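Local structure of putative esterase (Sulfolobus solfataricus P2, 2RAU) at residues L54-T59 with I156-Y161. The protein binds calcium and probably acts as a lipase or esterase, hydrolysing ester bonds. Sequence-based numbering, arbitrary orientation.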
ATOM      1  N   LEU A  54       1.675  -4.370 -11.297  1.00 23.52           N
ATOM      2  CA  LEU A  54       1.956  -4.756  -9.917  1.00 24.80           C
ATOM      3  C   LEU A  54       1.822  -3.504  -9.039  1.00 25.48           C
ATOM      4  O   LEU A  54       2.436  -2.446  -9.310  1.00 24.02           O
ATOM      5  CB  LEU A  54       3.363  -5.363  -9.760  1.00 25.99           C
ATOM      6  CG  LEU A  54       3.937  -5.541  -8.341  1.00 22.65           C
ATOM      7  CD1 LEU A  54       3.052  -6.563  -7.558  1.00 23.78           C
ATOM      8  CD2 LEU A  54       5.411  -5.931  -8.412  1.00 24.38           C
ATOM      9  N   ILE A  55       1.040  -3.635  -7.978  1.00 26.19           N
ATOM     10  CA  ILE A  55       0.835  -2.535  -7.015  1.00 26.11           C
ATOM     11  C   ILE A  55       1.463  -2.854  -5.678  1.00 24.04           C
ATOM     12  O   ILE A  55       1.155  -3.846  -5.058  1.00 25.95           O
ATOM     13  CB  ILE A  55      -0.678  -2.167  -6.889  1.00 26.36           C
ATOM     14  CG1 ILE A  55      -1.288  -2.037  -8.313  1.00 29.21           C
ATOM     15  CG2 ILE A  55      -0.856  -0.853  -6.027  1.00 22.66           C
ATOM     16  CD1 ILE A  55      -2.714  -1.517  -8.411  1.00 29.06           C
ATOM     17  N   LEU A  56       2.375  -1.987  -5.266  1.00 20.36           N
ATOM     18  CA  LEU A  56       3.093  -2.079  -4.012  1.00 23.71           C
ATOM     19  C   LEU A  56       2.346  -1.338  -2.897  1.00 25.32           C
ATOM     20  O   LEU A  56       2.121  -0.137  -2.997  1.00 24.64           O
ATOM     21  CB  LEU A  56       4.491  -1.504  -4.213  1.00 23.82           C
ATOM     22  CG  LEU A  56       5.429  -2.157  -5.263  1.00 24.45           C
ATOM     23  CD1 LEU A  56       6.810  -1.544  -5.232  1.00 22.71           C
ATOM     24  CD2 LEU A  56       5.468  -3.716  -5.098  1.00 23.19           C
ATOM     25  N   PRO A  57       1.915  -2.056  -1.855  1.00 26.26           N
ATOM     26  CA  PRO A  57       1.247  -1.348  -0.778  1.00 26.06           C
ATOM     27  C   PRO A  57       2.152  -0.433   0.018  1.00 26.40           C
ATOM     28  O   PRO A  57       3.357  -0.543  -0.057  1.00 29.12           O
ATOM     29  CB  PRO A  57       0.752  -2.473   0.136  1.00 24.38           C
ATOM     30  CG  PRO A  57       0.791  -3.724  -0.753  1.00 26.55           C
ATOM     31  CD  PRO A  57       1.945  -3.514  -1.628  1.00 26.20           C
ATOM     32  N   GLY A  58       1.514   0.407   0.854  1.00 25.86           N
ATOM     33  CA  GLY A  58       2.197   1.364   1.707  1.00 26.05           C
ATOM     34  C   GLY A  58       2.375   0.787   3.098  1.00 26.96           C
ATOM     35  O   GLY A  58       2.203  -0.393   3.295  1.00 26.03           O
ATOM     36  N   THR A  59       2.777   1.635   4.046  1.00 27.78           N
ATOM     37  CA  THR A  59       3.088   1.233   5.412  1.00 28.08           C
ATOM     38  C   THR A  59       1.872   0.586   6.081  1.00 29.18           C
ATOM     39  O   THR A  59       0.778   1.143   6.054  1.00 27.53           O
ATOM     40  CB  THR A  59       3.520   2.461   6.236  1.00 27.25           C
ATOM     41  OG1 THR A  59       4.457   3.198   5.470  1.00 29.78           O
ATOM     42  CG2 THR A  59       4.182   2.085   7.559  1.00 27.68           C
ATOM     43  N   ILE A 156       7.727   4.976  -2.961  1.00 27.60           N
ATOM     44  CA  ILE A 156       9.168   5.023  -2.709  1.00 30.35           C
ATOM     45  C   ILE A 156       9.786   3.675  -3.102  1.00 29.00           C
ATOM     46  O   ILE A 156      10.820   3.632  -3.749  1.00 27.23           O
ATOM     47  CB  ILE A 156       9.510   5.342  -1.200  1.00 30.58           C
ATOM     48  CG1 ILE A 156       8.940   6.712  -0.775  1.00 40.83           C
ATOM     49  CG2 ILE A 156      10.997   5.407  -1.008  1.00 31.32           C
ATOM     50  CD1 ILE A 156       8.825   6.981   0.768  1.00 37.47           C
ATOM     51  N   ALA A 157       9.165   2.583  -2.679  1.00 27.84           N
ATOM     52  CA  ALA A 157       9.614   1.237  -3.040  1.00 25.99           C
ATOM     53  C   ALA A 157       9.652   1.071  -4.573  1.00 24.81           C
ATOM     54  O   ALA A 157      10.621   0.523  -5.106  1.00 25.06           O
ATOM     55  CB  ALA A 157       8.730   0.185  -2.389  1.00 22.34           C
ATOM     56  N   ALA A 158       8.622   1.555  -5.269  1.00 24.90           N
ATOM     57  CA  ALA A 158       8.542   1.448  -6.738  1.00 22.94           C
ATOM     58  C   ALA A 158       9.698   2.189  -7.406  1.00 27.10           C
ATOM     59  O   ALA A 158      10.331   1.686  -8.372  1.00 26.13           O
ATOM     60  CB  ALA A 158       7.233   1.978  -7.233  1.00 25.01           C
ATOM     61  N   LEU A 159       9.989   3.385  -6.903  1.00 26.51           N
ATOM     62  CA  LEU A 159      11.077   4.178  -7.429  1.00 27.81           C
ATOM     63  C   LEU A 159      12.440   3.565  -7.136  1.00 27.55           C
ATOM     64  O   LEU A 159      13.324   3.568  -8.005  1.00 28.02           O
ATOM     65  CB  LEU A 159      11.017   5.605  -6.878  1.00 30.59           C
ATOM     66  CG  LEU A 159      10.395   6.615  -7.843  1.00 44.87           C
ATOM     67  CD1 LEU A 159       9.774   7.791  -7.098  1.00 52.01           C
ATOM     68  CD2 LEU A 159      11.465   7.050  -8.860  1.00 38.38           C
ATOM     69  N   ASN A 160      12.623   3.098  -5.897  1.00 27.70           N
ATOM     70  CA  ASN A 160      13.871   2.418  -5.499  1.00 28.68           C
ATOM     71  C   ASN A 160      14.122   1.125  -6.327  1.00 29.18           C
ATOM     72  O   ASN A 160      15.244   0.858  -6.797  1.00 27.36           O
ATOM     73  CB  ASN A 160      13.833   2.119  -3.989  1.00 29.76           C
ATOM     74  CG  ASN A 160      13.970   3.365  -3.154  1.00 29.83           C
ATOM     75  OD1 ASN A 160      14.180   4.446  -3.693  1.00 28.70           O
ATOM     76  ND2 ASN A 160      13.799   3.239  -1.833  1.00 26.64           N
ATOM     77  N   TYR A 161      13.076   0.321  -6.487  1.00 27.29           N
ATOM     78  CA  TYR A 161      13.134  -0.883  -7.312  1.00 28.19           C
ATOM     79  C   TYR A 161      13.500  -0.527  -8.758  1.00 28.09           C
ATOM     80  O   TYR A 161      14.397  -1.150  -9.355  1.00 26.65           O
ATOM     81  CB  TYR A 161      11.795  -1.665  -7.277  1.00 27.52           C
ATOM     82  CG  TYR A 161      11.893  -2.951  -8.011  1.00 24.22           C
ATOM     83  CD1 TYR A 161      12.299  -4.108  -7.366  1.00 26.33           C
ATOM     84  CD2 TYR A 161      11.606  -3.024  -9.383  1.00 26.58           C
ATOM     85  CE1 TYR A 161      12.433  -5.288  -8.059  1.00 26.87           C
ATOM     86  CE2 TYR A 161      11.730  -4.235 -10.079  1.00 25.09           C
ATOM     87  CZ  TYR A 161      12.149  -5.348  -9.410  1.00 24.68           C
ATOM     88  OH  TYR A 161      12.290  -6.553 -10.084  1.00 25.86           O
TER
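In what is probably an alpha/beta-hydrolase fold, a central strand of the mixed sheet, in its parallel part, packs on the helix that follows the likely nucleophile elbow (GxSxG). L56, the last residue of strand 52-56, meets A157 and A158 of helix 153-169, and the closest CA atoms, those of L56 and A158, are 7.0 Å apart. A157 points its CB at the strand, whereas A158 offers the flank of its CB and its backbone. The small alanine side chains are consistent with this close approach, and one methyl of L56, CD1, makes the contact. L56 carries CG anti to its own carbonyl carbon (chi1 -60°), and the extended chi2 of -175° sends CD1 on to the helix. The methyl rests against both alanines: CD1 lies 3.8 Å from CB of A157 and 4.1 Å from CB of A158. All three residues are buried, and the side-chain contacts are apolar. L56 also shares backbone hydrogen bonds with A149 and E151 of strand 146-151, which leads into the elbow, while the side chain of A158 also rests on L148 of that strand. I99 and Y101 pack against L56 as well. The nearest approach is to the helix backbone, where CD1 of L56 sits 3.6 Å from N of A158.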